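Local coordinates for protein KLLA0C04147p (PDB 5H2D) that binds ergosterol through its oxysterol-binding-related domain, the part described here, and probably transfers sterols between membranes, at residues Leu16-Leu29 with Phe129-Phe141. Numbering follows the deposited sequence.
Sequences LLEEGSFLGYEDKL and FEYSRPDKSYRFF
The Y25 ring lies against strand 129-133, with S132 CB over its face in a CH-pi contact, 3.9 Å from the ring centroid, and E130 OE1 at its edge. F22 has S21 CB over the centre of one face and turns an edge to S137 C and Y138 O (CE1 to Y138 O 3.4 Å), at the G1 beta bulge where S137 and Y138 face R133. P134 CG packs on the CB atoms of both F22 and Y25. L29 CD1 sits centrally over one face of the R133 guanidinium, which D135 grips side-on at its edge. Over one face of the R139 guanidinium lies L16 CD2; in its plane NH1 reaches S21 OG at 2.8 Å, while NH1 and NH2 form an end-on salt bridge to the single oxygen E19 OE1, both from the same face of the carboxylate plane. NH2 also makes a salt bridge to E157. Beyond CG the R139 chain runs extended (chi2 -172°), carrying its charge to the Schellman turn ending helix 7-18. A leucine in place of R139 would probably leave E19 and E157 without this cationic mate and S21 OG without this donor. S132 OG donates to S21 O, and Y25 OH donates a hydrogen bond to the anti lone pair of E130 OE1, 2.6 Å away. Because E130 OE2 is held by a salt bridge from R423 and a hydrogen bond with Y419, this chemistry ties the N-terminal segment to both the hairpin and helix 419-424.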
loop_
_atom_site.group_PDB
_atom_site.type_symbol
_atom_site.label_atom_id
_atom_site.label_comp_id
_atom_site.label_asym_id
_atom_site.label_seq_id
_atom_site.Cartn_x
_atom_site.Cartn_y
_atom_site.Cartn_z
ATOM N N LEU A 16 1.850 4.942 -21.237
ATOM C CA LEU A 16 2.192 3.701 -20.549
ATOM C C LEU A 16 2.751 2.669 -21.514
ATOM O O LEU A 16 3.692 1.938 -21.181
ATOM C CB LEU A 16 0.964 3.151 -19.831
ATOM C CG LEU A 16 0.385 4.073 -18.760
ATOM C CD1 LEU A 16 -0.880 3.476 -18.165
ATOM C CD2 LEU A 16 1.419 4.344 -17.670
ATOM N N LEU A 17 2.172 2.581 -22.714
ATOM C CA LEU A 17 2.655 1.619 -23.696
ATOM C C LEU A 17 3.978 2.058 -24.314
ATOM O O LEU A 17 4.874 1.232 -24.515
ATOM C CB LEU A 17 1.604 1.412 -24.784
ATOM C CG LEU A 17 0.453 0.492 -24.390
ATOM C CD1 LEU A 17 -0.457 0.240 -25.587
ATOM C CD2 LEU A 17 1.001 -0.818 -23.842
ATOM N N GLU A 18 4.126 3.347 -24.616
ATOM C CA GLU A 18 5.356 3.803 -25.253
ATOM C C GLU A 18 6.554 3.642 -24.335
ATOM O O GLU A 18 7.666 3.395 -24.810
ATOM C CB GLU A 18 5.217 5.260 -25.700
ATOM C CG GLU A 18 4.046 5.496 -26.645
ATOM C CD GLU A 18 3.996 6.916 -27.192
ATOM O OE1 GLU A 18 3.689 7.080 -28.394
ATOM O OE2 GLU A 18 4.261 7.866 -26.422
ATOM N N GLU A 19 6.348 3.775 -23.023
ATOM C CA GLU A 19 7.429 3.614 -22.061
ATOM C C GLU A 19 7.688 2.154 -21.700
ATOM O O GLU A 19 8.547 1.885 -20.855
ATOM C CB GLU A 19 7.127 4.440 -20.804
ATOM C CG GLU A 19 7.005 5.929 -21.100
ATOM C CD GLU A 19 7.044 6.808 -19.860
ATOM O OE1 GLU A 19 7.025 6.268 -18.727
ATOM O OE2 GLU A 19 7.103 8.046 -20.034
ATOM N N GLY A 20 6.984 1.211 -22.313
ATOM C CA GLY A 20 7.278 -0.197 -22.106
ATOM C C GLY A 20 6.919 -0.677 -20.718
ATOM O O GLY A 20 7.611 -1.539 -20.169
ATOM N N SER A 21 5.830 -0.155 -20.156
ATOM C CA SER A 21 5.504 -0.412 -18.753
ATOM C C SER A 21 5.197 -1.874 -18.469
ATOM O O SER A 21 5.298 -2.308 -17.316
ATOM C CB SER A 21 4.309 0.452 -18.358
ATOM O OG SER A 21 4.557 1.800 -18.690
ATOM N N PHE A 22 4.802 -2.644 -19.473
ATOM C CA PHE A 22 4.399 -4.021 -19.251
ATOM C C PHE A 22 5.404 -5.016 -19.798
ATOM O O PHE A 22 5.215 -6.226 -19.636
ATOM C CB PHE A 22 3.007 -4.231 -19.850
ATOM C CG PHE A 22 2.031 -3.192 -19.394
ATOM C CD1 PHE A 22 1.579 -3.190 -18.082
ATOM C CD2 PHE A 22 1.627 -2.173 -20.239
ATOM C CE1 PHE A 22 0.710 -2.218 -17.640
ATOM C CE2 PHE A 22 0.761 -1.187 -19.796
ATOM C CZ PHE A 22 0.297 -1.212 -18.491
ATOM N N LEU A 23 6.489 -4.535 -20.400
ATOM C CA LEU A 23 7.550 -5.429 -20.840
ATOM C C LEU A 23 8.114 -6.199 -19.656
ATOM O O LEU A 23 8.391 -5.619 -18.598
ATOM C CB LEU A 23 8.659 -4.637 -21.522
ATOM C CG LEU A 23 8.218 -3.858 -22.753
ATOM C CD1 LEU A 23 9.327 -2.930 -23.193
ATOM C CD2 LEU A 23 7.820 -4.822 -23.874
ATOM N N GLY A 24 8.283 -7.504 -19.842
ATOM C CA GLY A 24 8.825 -8.376 -18.819
ATOM C C GLY A 24 7.784 -9.005 -17.919
ATOM O O GLY A 24 8.139 -9.825 -17.063
ATOM N N TYR A 25 6.512 -8.645 -18.081
ATOM C CA TYR A 25 5.440 -9.165 -17.244
ATOM C C TYR A 25 4.622 -10.230 -17.966
ATOM O O TYR A 25 3.442 -10.439 -17.656
ATOM C CB TYR A 25 4.576 -8.005 -16.737
ATOM C CG TYR A 25 5.271 -7.266 -15.602
ATOM C CD1 TYR A 25 5.209 -7.752 -14.307
ATOM C CD2 TYR A 25 6.017 -6.117 -15.838
ATOM C CE1 TYR A 25 5.859 -7.105 -13.266
ATOM C CE2 TYR A 25 6.681 -5.459 -14.802
ATOM C CZ TYR A 25 6.586 -5.969 -13.522
ATOM O OH TYR A 25 7.239 -5.338 -12.495
ATOM N N GLU A 26 5.267 -10.947 -18.898
ATOM C CA GLU A 26 4.574 -11.955 -19.693
ATOM C C GLU A 26 4.241 -13.206 -18.891
ATOM O O GLU A 26 3.283 -13.912 -19.231
ATOM C CB GLU A 26 5.418 -12.326 -20.915
ATOM C CG GLU A 26 5.644 -11.174 -21.889
ATOM C CD GLU A 26 6.762 -10.228 -21.461
ATOM O OE1 GLU A 26 6.843 -9.099 -22.010
ATOM O OE2 GLU A 26 7.568 -10.615 -20.592
ATOM N N ASP A 27 5.003 -13.509 -17.840
ATOM C CA ASP A 27 4.763 -14.727 -17.077
ATOM C C ASP A 27 3.447 -14.649 -16.315
ATOM O O ASP A 27 3.031 -13.587 -15.835
ATOM C CB ASP A 27 5.901 -14.990 -16.086
ATOM C CG ASP A 27 7.240 -15.102 -16.758
ATOM O OD1 ASP A 27 7.385 -15.942 -17.675
ATOM O OD2 ASP A 27 8.149 -14.338 -16.388
ATOM N N LYS A 28 2.797 -15.800 -16.192
ATOM C CA LYS A 28 1.613 -15.911 -15.355
ATOM C C LYS A 28 1.957 -15.570 -13.905
ATOM O O LYS A 28 3.029 -15.927 -13.406
ATOM C CB LYS A 28 1.056 -17.331 -15.479
ATOM C CG LYS A 28 0.030 -17.771 -14.464
ATOM C CD LYS A 28 -0.412 -19.193 -14.804
ATOM C CE LYS A 28 -0.612 -20.047 -13.569
ATOM N NZ LYS A 28 -1.957 -19.852 -12.972
ATOM N N LEU A 29 1.050 -14.856 -13.239
ATOM C CA LEU A 29 1.273 -14.471 -11.847
ATOM C C LEU A 29 1.660 -15.676 -10.999
ATOM O O LEU A 29 1.096 -16.764 -11.132
ATOM C CB LEU A 29 0.010 -13.830 -11.268
ATOM C CG LEU A 29 -0.445 -12.515 -11.892
ATOM C CD1 LEU A 29 -1.768 -12.078 -11.309
ATOM C CD2 LEU A 29 0.610 -11.440 -11.673
ATOM N N PHE A 129 11.079 -1.071 -5.878
ATOM C CA PHE A 129 10.211 -2.189 -6.211
ATOM C C PHE A 129 9.253 -1.743 -7.305
ATOM O O PHE A 129 8.596 -0.708 -7.182
ATOM C CB PHE A 129 9.444 -2.716 -4.979
ATOM C CG PHE A 129 8.423 -3.794 -5.316
ATOM C CD1 PHE A 129 8.839 -5.036 -5.779
ATOM C CD2 PHE A 129 7.058 -3.561 -5.183
ATOM C CE1 PHE A 129 7.915 -6.011 -6.113
ATOM C CE2 PHE A 129 6.131 -4.546 -5.508
ATOM C CZ PHE A 129 6.567 -5.770 -5.975
ATOM N N GLU A 130 9.204 -2.513 -8.387
ATOM C CA GLU A 130 8.267 -2.261 -9.470
ATOM C C GLU A 130 7.261 -3.395 -9.555
ATOM O O GLU A 130 7.554 -4.535 -9.181
ATOM C CB GLU A 130 8.994 -2.139 -10.807
ATOM C CG GLU A 130 9.781 -3.388 -11.161
ATOM C CD GLU A 130 10.098 -3.463 -12.655
ATOM O OE1 GLU A 130 9.349 -4.165 -13.369
ATOM O OE2 GLU A 130 11.073 -2.795 -13.089
ATOM N N TYR A 131 6.066 -3.073 -10.043
ATOM C CA TYR A 131 5.031 -4.089 -10.231
ATOM C C TYR A 131 4.029 -3.553 -11.242
ATOM O O TYR A 131 3.345 -2.558 -10.976
ATOM C CB TYR A 131 4.358 -4.423 -8.899
ATOM C CG TYR A 131 3.289 -5.494 -8.901
ATOM C CD1 TYR A 131 3.634 -6.842 -8.848
ATOM C CD2 TYR A 131 1.939 -5.157 -8.878
ATOM C CE1 TYR A 131 2.658 -7.831 -8.810
ATOM C CE2 TYR A 131 0.951 -6.139 -8.831
ATOM C CZ TYR A 131 1.319 -7.466 -8.798
ATOM O OH TYR A 131 0.348 -8.430 -8.742
ATOM N N SER A 132 3.948 -4.199 -12.403
ATOM C CA SER A 132 2.973 -3.816 -13.411
ATOM C C SER A 132 2.004 -4.962 -13.637
ATOM O O SER A 132 2.351 -6.138 -13.478
ATOM C CB SER A 132 3.657 -3.435 -14.724
ATOM O OG SER A 132 4.497 -2.309 -14.541
ATOM N N ARG A 133 0.770 -4.609 -14.000
ATOM C CA ARG A 133 -0.273 -5.600 -14.245
ATOM C C ARG A 133 -0.829 -5.344 -15.637
ATOM O O ARG A 133 -1.720 -4.502 -15.816
ATOM C CB ARG A 133 -1.353 -5.537 -13.170
ATOM C CG ARG A 133 -0.915 -6.149 -11.830
ATOM C CD ARG A 133 -0.782 -7.658 -11.892
ATOM N NE ARG A 133 -2.089 -8.275 -12.093
ATOM C CZ ARG A 133 -2.856 -8.765 -11.128
ATOM N NH1 ARG A 133 -2.449 -8.744 -9.862
ATOM N NH2 ARG A 133 -4.041 -9.284 -11.426
ATOM N N PRO A 134 -0.309 -6.043 -16.652
ATOM C CA PRO A 134 -0.840 -5.855 -18.012
ATOM C C PRO A 134 -2.341 -6.067 -18.083
ATOM O O PRO A 134 -3.032 -5.358 -18.827
ATOM C CB PRO A 134 -0.080 -6.912 -18.827
ATOM C CG PRO A 134 1.172 -7.196 -18.038
ATOM C CD PRO A 134 0.787 -7.026 -16.598
ATOM N N ASP A 135 -2.860 -7.023 -17.310
ATOM C CA ASP A 135 -4.284 -7.342 -17.317
ATOM C C ASP A 135 -5.139 -6.237 -16.715
ATOM O O ASP A 135 -6.352 -6.209 -16.957
ATOM C CB ASP A 135 -4.538 -8.664 -16.576
ATOM C CG ASP A 135 -4.020 -8.656 -15.138
ATOM O OD1 ASP A 135 -2.914 -8.129 -14.896
ATOM O OD2 ASP A 135 -4.721 -9.198 -14.257
ATOM N N LYS A 136 -4.543 -5.336 -15.934
ATOM C CA LYS A 136 -5.240 -4.222 -15.309
ATOM C C LYS A 136 -4.784 -2.869 -15.842
ATOM O O LYS A 136 -5.339 -1.842 -15.444
ATOM C CB LYS A 136 -5.034 -4.262 -13.786
ATOM C CG LYS A 136 -5.408 -5.577 -13.134
ATOM C CD LYS A 136 -6.871 -5.923 -13.395
ATOM C CE LYS A 136 -7.286 -7.177 -12.662
ATOM N NZ LYS A 136 -7.480 -6.932 -11.213
ATOM N N SER A 137 -3.772 -2.846 -16.701
ATOM C CA SER A 137 -3.243 -1.628 -17.308
ATOM C C SER A 137 -2.682 -0.639 -16.287
ATOM O O SER A 137 -2.746 0.576 -16.499
ATOM C CB SER A 137 -4.298 -0.948 -18.183
ATOM O OG SER A 137 -4.605 -1.767 -19.304
ATOM N N TYR A 138 -2.077 -1.112 -15.189
ATOM C CA TYR A 138 -1.409 -0.179 -14.292
ATOM C C TYR A 138 0.047 -0.574 -14.059
ATOM O O TYR A 138 0.447 -1.729 -14.236
ATOM C CB TYR A 138 -2.146 -0.023 -12.939
ATOM C CG TYR A 138 -2.119 -1.195 -11.967
ATOM C CD1 TYR A 138 -0.953 -1.542 -11.296
ATOM C CD2 TYR A 138 -3.286 -1.896 -11.656
ATOM C CE1 TYR A 138 -0.937 -2.583 -10.383
ATOM C CE2 TYR A 138 -3.281 -2.934 -10.734
ATOM C CZ TYR A 138 -2.101 -3.274 -10.102
ATOM O OH TYR A 138 -2.097 -4.303 -9.185
ATOM N N ARG A 139 0.837 0.426 -13.662
ATOM C CA ARG A 139 2.226 0.239 -13.270
ATOM C C ARG A 139 2.425 0.910 -11.922
ATOM O O ARG A 139 1.964 2.033 -11.713
ATOM C CB ARG A 139 3.201 0.811 -14.320
ATOM C CG ARG A 139 3.188 2.329 -14.453
ATOM C CD ARG A 139 4.036 2.770 -15.649
ATOM N NE ARG A 139 4.324 4.195 -15.585
ATOM C CZ ARG A 139 4.959 4.876 -16.528
ATOM N NH1 ARG A 139 5.353 4.265 -17.643
ATOM N NH2 ARG A 139 5.191 6.169 -16.366
ATOM N N PHE A 140 3.103 0.211 -11.016
ATOM C CA PHE A 140 3.435 0.684 -9.680
ATOM C C PHE A 140 4.947 0.744 -9.539
ATOM O O PHE A 140 5.648 -0.189 -9.936
ATOM C CB PHE A 140 2.864 -0.265 -8.610
ATOM C CG PHE A 140 3.381 -0.013 -7.209
ATOM C CD1 PHE A 140 2.703 0.855 -6.354
ATOM C CD2 PHE A 140 4.520 -0.659 -6.742
ATOM C CE1 PHE A 140 3.173 1.081 -5.064
ATOM C CE2 PHE A 140 4.987 -0.435 -5.444
ATOM C CZ PHE A 140 4.303 0.428 -4.615
ATOM N N PHE A 141 5.447 1.818 -8.936
ATOM C CA PHE A 141 6.871 1.927 -8.669
ATOM C C PHE A 141 7.081 2.596 -7.321
ATOM O O PHE A 141 6.336 3.510 -6.953
ATOM C CB PHE A 141 7.605 2.738 -9.744
ATOM C CG PHE A 141 9.073 2.818 -9.500
ATOM C CD1 PHE A 141 9.870 1.691 -9.663
ATOM C CD2 PHE A 141 9.653 3.987 -9.048
ATOM C CE1 PHE A 141 11.234 1.745 -9.408
ATOM C CE2 PHE A 141 11.019 4.048 -8.789
ATOM C CZ PHE A 141 11.804 2.921 -8.974
#